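Local coordinates for protein glycoside Hydrolase Family 43_12 (PDB 7JVH) that probably hydrolyses arabinose- or xylose-containing plant polysaccharides, as a family 43 glycoside hydrolase with a five-bladed beta-propeller and a C-terminal beta-sandwich, at residues 196-204 against 234-242; 463-471 against 543-554. All blocks are in the same frame, centred on the assembly; numbering follows the deposited sequence.

The two interactions belong to different parts of one chain, with centres about 29 Å apart and no touch between them. Interaction 1 lies in the family 43 propeller and joins two successive blades. Interaction 2 lies in the concanavalin A-like C-terminal region and joins a strand hairpin to the end of strand 536-544 and the loop and short helix after it. The first is partly buried: it grades from exposed Lys234 to buried isoleucines, and a guanidinium stacked on an indole is its main feature. The second is largely buried. There a tyrosine and a glutamine donate to backbone carbonyls, with a leucine packed against both, and waters complete one end.

Interaction 1: residues 196-204 against 234-242; sequences LYGPNHRCI and KPVWIEGPH
Tyr197 and Pro235 are tied by a hydrogen bond from Tyr197 OH to Pro235 O, 2.6 Å long. The oxygen lies at the edge of the ring, in its plane. The same ring is packed on both faces. Lys234 CA lies over one face, 3.7 Å from the centroid of the Tyr197 ring, and His201 CB covers the other. A second bond runs between the backbones, from Trp237 N to Asn200 O at 2.9 Å. It is nearly straight and falls on a carbonyl lone pair. Asn200 OD1 meets the edge of the Trp237 indole, and the Asn200 amide lies against both methyls of Val236.

The Arg202 guanidinium lies flat on Trp237, with centres 4.0 Å apart and planes at 21°. Bends at chi2 (-56°) and chi3 (-82°) fold the chain over the indole, and Arg202 CG also packs on the six-membered ring. Arg202 NH2 is bound by Asn189 OD1, while Asn189 ND2 holds Ile238 O. One asparagine thus serves both segments. His201 faces away: His201 ND1 accepts from Leu196 N at 3.1 Å, and NE2 is paired with Asn226.

Further in, Ile204 CG1 packs on Ile238 CG1 at 3.9 Å, and Ile204 CG2 touches Pro241 CB. Beyond this, Glu239 OE1 bonds a glycerol, probably from the crystallisation liquor, which may mark a sugar-binding pocket. Strand 203-210 is the third of its propeller blade, and strand 239-246 begins the next. Strands 184-190 and 215-226 of one blade and 249-255 of the other close around the isoleucines.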
loop_
_atom_site.group_PDB
_atom_site.type_symbol
_atom_site.label_atom_id
_atom_site.label_comp_id
_atom_site.label_asym_id
_atom_site.label_seq_id
_atom_site.Cartn_x
_atom_site.Cartn_y
_atom_site.Cartn_z
ATOM N N LEU A 196 1.235 27.836 14.803
ATOM C CA LEU A 196 0.279 28.424 15.738
ATOM C C LEU A 196 -0.215 27.442 16.803
ATOM O O LEU A 196 -0.769 27.867 17.820
ATOM C CB LEU A 196 -0.907 29.013 14.975
ATOM C CG LEU A 196 -0.645 30.293 14.184
ATOM C CD1 LEU A 196 -1.932 30.832 13.607
ATOM C CD2 LEU A 196 0.052 31.344 15.023
ATOM N N TYR A 197 -0.028 26.136 16.564
ATOM C CA TYR A 197 -0.468 25.087 17.497
ATOM C C TYR A 197 0.301 23.769 17.355
ATOM O O TYR A 197 -0.287 22.675 17.425
ATOM C CB TYR A 197 -1.986 24.836 17.371
ATOM C CG TYR A 197 -2.481 24.502 15.978
ATOM C CD1 TYR A 197 -2.886 25.510 15.105
ATOM C CD2 TYR A 197 -2.574 23.177 15.542
ATOM C CE1 TYR A 197 -3.350 25.218 13.832
ATOM C CE2 TYR A 197 -3.040 22.870 14.274
ATOM C CZ TYR A 197 -3.431 23.901 13.419
ATOM O OH TYR A 197 -3.891 23.640 12.144
ATOM N N GLY A 198 1.619 23.875 17.167
ATOM C CA GLY A 198 2.506 22.736 17.187
ATOM C C GLY A 198 2.701 22.138 15.799
ATOM O O GLY A 198 2.292 22.725 14.796
ATOM N N PRO A 199 3.369 20.966 15.711
ATOM C CA PRO A 199 3.591 20.304 14.422
ATOM C C PRO A 199 2.335 19.934 13.598
ATOM O O PRO A 199 2.482 19.713 12.392
ATOM C CB PRO A 199 4.374 19.029 14.794
ATOM C CG PRO A 199 4.537 19.008 16.283
ATOM C CD PRO A 199 3.983 20.276 16.860
ATOM N N ASN A 200 1.154 19.841 14.221
ATOM C CA ASN A 200 -0.065 19.490 13.466
ATOM C C ASN A 200 -0.521 20.611 12.545
ATOM O O ASN A 200 -1.226 20.368 11.575
ATOM C CB ASN A 200 -1.243 19.076 14.382
ATOM C CG ASN A 200 -1.018 17.750 15.079
ATOM O OD1 ASN A 200 -0.204 16.934 14.654
ATOM N ND2 ASN A 200 -1.735 17.542 16.170
ATOM N N HIS A 201 -0.117 21.843 12.865
ATOM C CA HIS A 201 -0.369 22.973 11.985
ATOM C C HIS A 201 0.433 22.792 10.689
ATOM O O HIS A 201 1.657 22.737 10.707
ATOM C CB HIS A 201 -0.010 24.293 12.660
ATOM C CG HIS A 201 -0.279 25.487 11.809
ATOM N ND1 HIS A 201 0.160 26.750 12.134
ATOM C CD2 HIS A 201 -0.930 25.606 10.632
ATOM C CE1 HIS A 201 -0.226 27.596 11.198
ATOM N NE2 HIS A 201 -0.891 26.929 10.278
ATOM N N ARG A 202 -0.295 22.672 9.573
ATOM C CA ARG A 202 0.284 22.515 8.255
ATOM C C ARG A 202 -0.418 23.427 7.261
ATOM O O ARG A 202 -1.403 24.098 7.604
ATOM C CB ARG A 202 0.165 21.050 7.823
ATOM C CG ARG A 202 1.051 20.096 8.616
ATOM C CD ARG A 202 2.546 20.398 8.654
ATOM N NE ARG A 202 3.233 19.908 7.461
ATOM C CZ ARG A 202 4.468 19.425 7.421
ATOM N NH1 ARG A 202 5.225 19.350 8.526
ATOM N NH2 ARG A 202 4.973 19.064 6.243
ATOM N N CYS A 203 0.111 23.457 6.033
ATOM C CA CYS A 203 -0.299 24.397 4.994
ATOM C C CYS A 203 -0.413 23.714 3.666
ATOM O O CYS A 203 0.280 22.733 3.411
ATOM C CB CYS A 203 0.770 25.497 4.824
ATOM S SG CYS A 203 0.886 26.611 6.209
ATOM N N ILE A 204 -1.280 24.257 2.809
ATOM C CA ILE A 204 -1.307 23.920 1.400
ATOM C C ILE A 204 -0.670 25.074 0.628
ATOM O O ILE A 204 -1.061 26.231 0.782
ATOM C CB ILE A 204 -2.730 23.672 0.877
ATOM C CG1 ILE A 204 -3.413 22.561 1.686
ATOM C CG2 ILE A 204 -2.698 23.348 -0.609
ATOM C CD1 ILE A 204 -2.658 21.251 1.743
ATOM N N LYS A 234 -7.881 24.293 15.108
ATOM C CA LYS A 234 -6.571 23.637 15.092
ATOM C C LYS A 234 -6.574 22.387 14.218
ATOM O O LYS A 234 -6.211 21.307 14.672
ATOM C CB LYS A 234 -6.116 23.284 16.512
ATOM C CG LYS A 234 -6.041 24.463 17.465
ATOM C CD LYS A 234 -5.990 23.975 18.909
ATOM C CE LYS A 234 -5.514 25.038 19.879
ATOM N NZ LYS A 234 -6.521 26.123 20.095
ATOM N N PRO A 235 -6.996 22.493 12.938
ATOM C CA PRO A 235 -7.039 21.341 12.039
ATOM C C PRO A 235 -5.696 20.625 11.912
ATOM O O PRO A 235 -4.694 21.260 11.631
ATOM C CB PRO A 235 -7.462 21.957 10.701
ATOM C CG PRO A 235 -7.308 23.433 10.851
ATOM C CD PRO A 235 -7.478 23.727 12.298
ATOM N N VAL A 236 -5.709 19.303 12.102
ATOM C CA VAL A 236 -4.521 18.480 12.066
ATOM C C VAL A 236 -4.138 18.097 10.631
ATOM O O VAL A 236 -4.973 17.632 9.865
ATOM C CB VAL A 236 -4.719 17.215 12.937
ATOM C CG1 VAL A 236 -3.579 16.213 12.773
ATOM C CG2 VAL A 236 -4.907 17.602 14.393
ATOM N N TRP A 237 -2.867 18.328 10.282
ATOM C CA TRP A 237 -2.227 17.814 9.068
ATOM C C TRP A 237 -3.045 17.848 7.773
ATOM O O TRP A 237 -3.175 16.830 7.095
ATOM C CB TRP A 237 -1.723 16.389 9.322
ATOM C CG TRP A 237 -0.311 16.363 9.811
ATOM C CD1 TRP A 237 0.118 16.382 11.103
ATOM C CD2 TRP A 237 0.860 16.326 8.991
ATOM N NE1 TRP A 237 1.488 16.360 11.138
ATOM C CE2 TRP A 237 1.971 16.316 9.855
ATOM C CE3 TRP A 237 1.075 16.301 7.607
ATOM C CZ2 TRP A 237 3.286 16.291 9.384
ATOM C CZ3 TRP A 237 2.379 16.259 7.133
ATOM C CH2 TRP A 237 3.470 16.261 8.024
ATOM N N ILE A 238 -3.563 19.024 7.412
ATOM C CA ILE A 238 -4.153 19.213 6.107
ATOM C C ILE A 238 -3.135 18.805 5.052
ATOM O O ILE A 238 -1.997 19.249 5.078
ATOM C CB ILE A 238 -4.674 20.651 5.861
ATOM C CG1 ILE A 238 -5.429 20.715 4.529
ATOM C CG2 ILE A 238 -3.555 21.672 5.902
ATOM C CD1 ILE A 238 -6.647 21.608 4.547
ATOM N N GLU A 239 -3.562 17.934 4.134
ATOM C CA GLU A 239 -2.674 17.315 3.168
ATOM C C GLU A 239 -3.471 16.727 1.995
ATOM O O GLU A 239 -4.611 17.113 1.765
ATOM C CB GLU A 239 -1.795 16.265 3.879
ATOM C CG GLU A 239 -2.525 15.029 4.365
ATOM C CD GLU A 239 -1.693 14.189 5.343
ATOM O OE1 GLU A 239 -0.465 14.276 5.334
ATOM O OE2 GLU A 239 -2.250 13.417 6.144
ATOM N N GLY A 240 -2.832 15.829 1.233
ATOM C CA GLY A 240 -3.373 15.265 0.016
ATOM C C GLY A 240 -4.083 16.264 -0.903
ATOM O O GLY A 240 -5.141 15.958 -1.435
ATOM N N PRO A 241 -3.528 17.470 -1.151
ATOM C CA PRO A 241 -4.236 18.472 -1.965
ATOM C C PRO A 241 -4.362 18.055 -3.433
ATOM O O PRO A 241 -3.380 17.595 -4.020
ATOM C CB PRO A 241 -3.335 19.714 -1.852
ATOM C CG PRO A 241 -1.966 19.163 -1.537
ATOM C CD PRO A 241 -2.185 17.919 -0.716
ATOM N N HIS A 242 -5.565 18.197 -4.006
ATOM C CA HIS A 242 -5.777 18.042 -5.447
ATOM C C HIS A 242 -6.582 19.226 -6.003
ATOM O O HIS A 242 -7.576 19.655 -5.404
ATOM C CB HIS A 242 -6.503 16.729 -5.760
ATOM C CG HIS A 242 -5.715 15.504 -5.422
ATOM N ND1 HIS A 242 -4.551 15.164 -6.075
ATOM C CD2 HIS A 242 -5.923 14.531 -4.498
ATOM C CE1 HIS A 242 -4.078 14.040 -5.565
ATOM N NE2 HIS A 242 -4.890 13.641 -4.608
#

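Interaction 2: residues 463-471 against 543-554; sequences CYQNEACNY and LDAAVLSTNFAG
Tyr471 and Leu543 run antiparallel past one another, and Leu543 CB lies over one face of the Tyr471 ring, 3.9 Å from its centroid and displaced from the middle. Tyr471 OH donates to Asp544 O at 2.6 Å, and that oxygen lies at the ring edge, near its plane. Val547 CB packs beside that hydroxyl. Leu548 approaches the ring obliquely, with Leu548 CD1 3.8 Å from Tyr471 CD2 and also against Cys463 CB.

Strands 458-464 and 469-477 form a hairpin of the six-stranded sheet in the concanavalin A-like beta-sandwich; strand 536-544 belongs to the other sheet. A type I turn from Asn466 to Cys469 closes the hairpin. At its base Gln465 and Asn466 both face Cys469, a classic beta bulge. Gln465 CG lies anti to the backbone N (chi1 172°), and a bend at chi2 turns the amide back. Gln465 NE2 reaches Leu548 O at 2.7 Å from above the carbonyl plane, and it also bonds Thr557 O. Gln465 OE1 meets two waters, both also near Gly554 O.

Ser549 OG caps helix 550-553 by accepting from Phe552 N. Ala553 CB touches Cys469 SG and Asn466 ND2, each at 3.6 Å. Cys469 SG meets Phe552 at the ring edge.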
loop_
_atom_site.group_PDB
_atom_site.type_symbol
_atom_site.label_atom_id
_atom_site.label_comp_id
_atom_site.label_asym_id
_atom_site.label_seq_id
_atom_site.Cartn_x
_atom_site.Cartn_y
_atom_site.Cartn_z
ATOM N N CYS A 463 5.593 -13.955 8.571
ATOM C CA CYS A 463 4.600 -12.909 8.775
ATOM C C CYS A 463 5.357 -11.664 9.315
ATOM O O CYS A 463 5.978 -11.717 10.383
ATOM C CB CYS A 463 3.511 -13.385 9.747
ATOM S SG CYS A 463 2.685 -14.935 9.259
ATOM N N TYR A 464 5.279 -10.557 8.562
ATOM C CA TYR A 464 6.158 -9.401 8.709
ATOM C C TYR A 464 5.374 -8.091 8.749
ATOM O O TYR A 464 4.671 -7.758 7.801
ATOM C CB TYR A 464 7.090 -9.353 7.496
ATOM C CG TYR A 464 8.239 -8.369 7.565
ATOM C CD1 TYR A 464 8.086 -7.039 7.152
ATOM C CD2 TYR A 464 9.507 -8.783 7.970
ATOM C CE1 TYR A 464 9.152 -6.152 7.196
ATOM C CE2 TYR A 464 10.580 -7.911 7.981
ATOM C CZ TYR A 464 10.391 -6.589 7.606
ATOM O OH TYR A 464 11.417 -5.656 7.634
ATOM N N GLN A 465 5.526 -7.338 9.843
ATOM C CA GLN A 465 5.068 -5.949 9.937
ATOM C C GLN A 465 6.272 -5.024 9.713
ATOM O O GLN A 465 6.280 -4.203 8.790
ATOM C CB GLN A 465 4.407 -5.703 11.290
ATOM C CG GLN A 465 4.043 -4.260 11.636
ATOM C CD GLN A 465 3.304 -3.516 10.522
ATOM O OE1 GLN A 465 3.800 -2.497 10.070
ATOM N NE2 GLN A 465 2.145 -4.015 10.076
ATOM N N ASN A 466 7.296 -5.185 10.551
ATOM C CA ASN A 466 8.607 -4.585 10.318
ATOM C C ASN A 466 9.740 -5.495 10.820
ATOM O O ASN A 466 9.496 -6.569 11.402
ATOM C CB ASN A 466 8.698 -3.147 10.889
ATOM C CG ASN A 466 8.691 -3.087 12.387
ATOM O OD1 ASN A 466 9.437 -3.794 13.064
ATOM N ND2 ASN A 466 7.857 -2.210 12.921
ATOM N N GLU A 467 10.977 -5.061 10.578
ATOM C CA GLU A 467 12.171 -5.837 10.885
ATOM C C GLU A 467 12.231 -6.347 12.343
ATOM O O GLU A 467 12.921 -7.315 12.629
ATOM C CB GLU A 467 13.436 -5.044 10.567
ATOM C CG GLU A 467 13.538 -3.687 11.288
ATOM C CD GLU A 467 12.901 -2.516 10.545
ATOM O OE1 GLU A 467 12.426 -2.669 9.407
ATOM O OE2 GLU A 467 12.928 -1.418 11.093
ATOM N N ALA A 468 11.506 -5.688 13.249
ATOM C CA ALA A 468 11.468 -6.035 14.673
ATOM C C ALA A 468 10.065 -6.416 15.151
ATOM O O ALA A 468 9.806 -6.504 16.350
ATOM C CB ALA A 468 12.006 -4.872 15.509
ATOM N N CYS A 469 9.161 -6.641 14.192
ATOM C CA CYS A 469 7.786 -7.048 14.448
ATOM C C CYS A 469 7.435 -8.082 13.402
ATOM O O CYS A 469 6.818 -7.771 12.371
ATOM C CB CYS A 469 6.862 -5.831 14.382
ATOM S SG CYS A 469 6.871 -4.840 15.905
ATOM N N ASN A 470 7.861 -9.326 13.663
ATOM C CA ASN A 470 7.663 -10.425 12.735
ATOM C C ASN A 470 7.650 -11.791 13.398
ATOM O O ASN A 470 8.164 -11.957 14.511
ATOM C CB ASN A 470 8.714 -10.383 11.625
ATOM C CG ASN A 470 10.144 -10.454 12.151
ATOM O OD1 ASN A 470 10.610 -11.510 12.584
ATOM N ND2 ASN A 470 10.855 -9.330 12.084
ATOM N N TYR A 471 7.020 -12.752 12.709
ATOM C CA TYR A 471 7.014 -14.163 13.070
ATOM C C TYR A 471 7.612 -14.954 11.918
ATOM O O TYR A 471 7.261 -14.730 10.765
ATOM C CB TYR A 471 5.595 -14.648 13.323
ATOM C CG TYR A 471 4.889 -13.970 14.471
ATOM C CD1 TYR A 471 5.506 -13.828 15.699
ATOM C CD2 TYR A 471 3.585 -13.517 14.341
ATOM C CE1 TYR A 471 4.862 -13.209 16.762
ATOM C CE2 TYR A 471 2.937 -12.900 15.399
ATOM C CZ TYR A 471 3.590 -12.755 16.607
ATOM O OH TYR A 471 2.958 -12.170 17.674
ATOM N N LEU A 543 0.071 -16.958 18.596
ATOM C CA LEU A 543 0.919 -15.777 18.685
ATOM C C LEU A 543 0.121 -14.501 18.441
ATOM O O LEU A 543 -0.443 -14.322 17.365
ATOM C CB LEU A 543 2.029 -15.877 17.639
ATOM C CG LEU A 543 3.040 -16.998 17.859
ATOM C CD1 LEU A 543 3.810 -17.242 16.568
ATOM C CD2 LEU A 543 3.945 -16.617 19.009
ATOM N N ASP A 544 0.105 -13.617 19.448
ATOM C CA ASP A 544 -0.696 -12.382 19.443
ATOM C C ASP A 544 -0.600 -11.666 18.106
ATOM O O ASP A 544 0.490 -11.356 17.635
ATOM C CB ASP A 544 -0.260 -11.445 20.566
ATOM C CG ASP A 544 -1.254 -10.317 20.841
ATOM O OD1 ASP A 544 -2.072 -9.944 19.946
ATOM O OD2 ASP A 544 -1.183 -9.786 21.968
ATOM N N ALA A 545 -1.764 -11.421 17.501
ATOM C CA ALA A 545 -1.872 -10.759 16.203
ATOM C C ALA A 545 -1.551 -9.263 16.293
ATOM O O ALA A 545 -1.181 -8.642 15.297
ATOM C CB ALA A 545 -3.279 -10.964 15.626
ATOM N N ALA A 546 -1.740 -8.693 17.483
ATOM C CA ALA A 546 -1.533 -7.257 17.727
ATOM C C ALA A 546 -0.090 -6.828 17.384
ATOM O O ALA A 546 0.109 -5.725 16.895
ATOM C CB ALA A 546 -1.857 -6.906 19.170
ATOM N N VAL A 547 0.877 -7.736 17.614
ATOM C CA VAL A 547 2.295 -7.519 17.320
ATOM C C VAL A 547 2.572 -7.033 15.878
ATOM O O VAL A 547 3.534 -6.277 15.652
ATOM C CB VAL A 547 3.133 -8.803 17.609
ATOM C CG1 VAL A 547 4.540 -8.700 17.036
ATOM C CG2 VAL A 547 3.231 -9.076 19.110
ATOM N N LEU A 548 1.745 -7.463 14.919
ATOM C CA LEU A 548 1.906 -7.103 13.502
ATOM C C LEU A 548 0.975 -5.967 13.049
ATOM O O LEU A 548 0.862 -5.671 11.851
ATOM C CB LEU A 548 1.716 -8.334 12.607
ATOM C CG LEU A 548 2.585 -9.540 12.978
ATOM C CD1 LEU A 548 2.380 -10.701 12.011
ATOM C CD2 LEU A 548 4.056 -9.128 13.018
ATOM N N SER A 549 0.325 -5.317 14.017
ATOM C CA SER A 549 -0.518 -4.172 13.752
ATOM C C SER A 549 0.277 -2.864 13.694
ATOM O O SER A 549 1.286 -2.669 14.408
ATOM C CB SER A 549 -1.595 -4.048 14.827
ATOM O OG SER A 549 -1.042 -3.660 16.080
ATOM N N THR A 550 -0.199 -1.964 12.829
ATOM C CA THR A 550 0.141 -0.558 12.848
ATOM C C THR A 550 0.005 0.026 14.252
ATOM O O THR A 550 0.860 0.781 14.696
ATOM C CB THR A 550 -0.734 0.190 11.846
ATOM O OG1 THR A 550 -0.257 -0.123 10.521
ATOM C CG2 THR A 550 -0.705 1.691 12.085
ATOM N N ASN A 551 -1.078 -0.343 14.941
ATOM C CA ASN A 551 -1.379 0.156 16.289
ATOM C C ASN A 551 -0.249 -0.089 17.261
ATOM O O ASN A 551 0.034 0.769 18.081
ATOM C CB ASN A 551 -2.654 -0.487 16.840
ATOM C CG ASN A 551 -3.848 -0.322 15.901
ATOM O OD1 ASN A 551 -3.921 -0.961 14.844
ATOM N ND2 ASN A 551 -4.772 0.550 16.275
ATOM N N PHE A 552 0.384 -1.269 17.161
ATOM C CA PHE A 552 1.414 -1.700 18.093
ATOM C C PHE A 552 2.828 -1.230 17.692
ATOM O O PHE A 552 3.573 -0.746 18.530
ATOM C CB PHE A 552 1.351 -3.218 18.261
ATOM C CG PHE A 552 2.383 -3.776 19.198
ATOM C CD1 PHE A 552 2.151 -3.835 20.568
ATOM C CD2 PHE A 552 3.578 -4.256 18.712
ATOM C CE1 PHE A 552 3.109 -4.339 21.423
ATOM C CE2 PHE A 552 4.537 -4.791 19.572
ATOM C CZ PHE A 552 4.299 -4.832 20.925
ATOM N N ALA A 553 3.165 -1.363 16.404
ATOM C CA ALA A 553 4.488 -1.101 15.874
ATOM C C ALA A 553 4.661 0.285 15.257
ATOM O O ALA A 553 5.763 0.664 14.864
ATOM C CB ALA A 553 4.791 -2.132 14.811
ATOM N N GLY A 554 3.560 1.020 15.125
ATOM C CA GLY A 554 3.567 2.298 14.433
ATOM C C GLY A 554 3.797 2.084 12.965
ATOM O O GLY A 554 3.870 0.958 12.508
HETATM O O HOH W 1 5.900 -1.056 11.138
HETATM O O HOH W 2 2.868 -0.040 10.235
#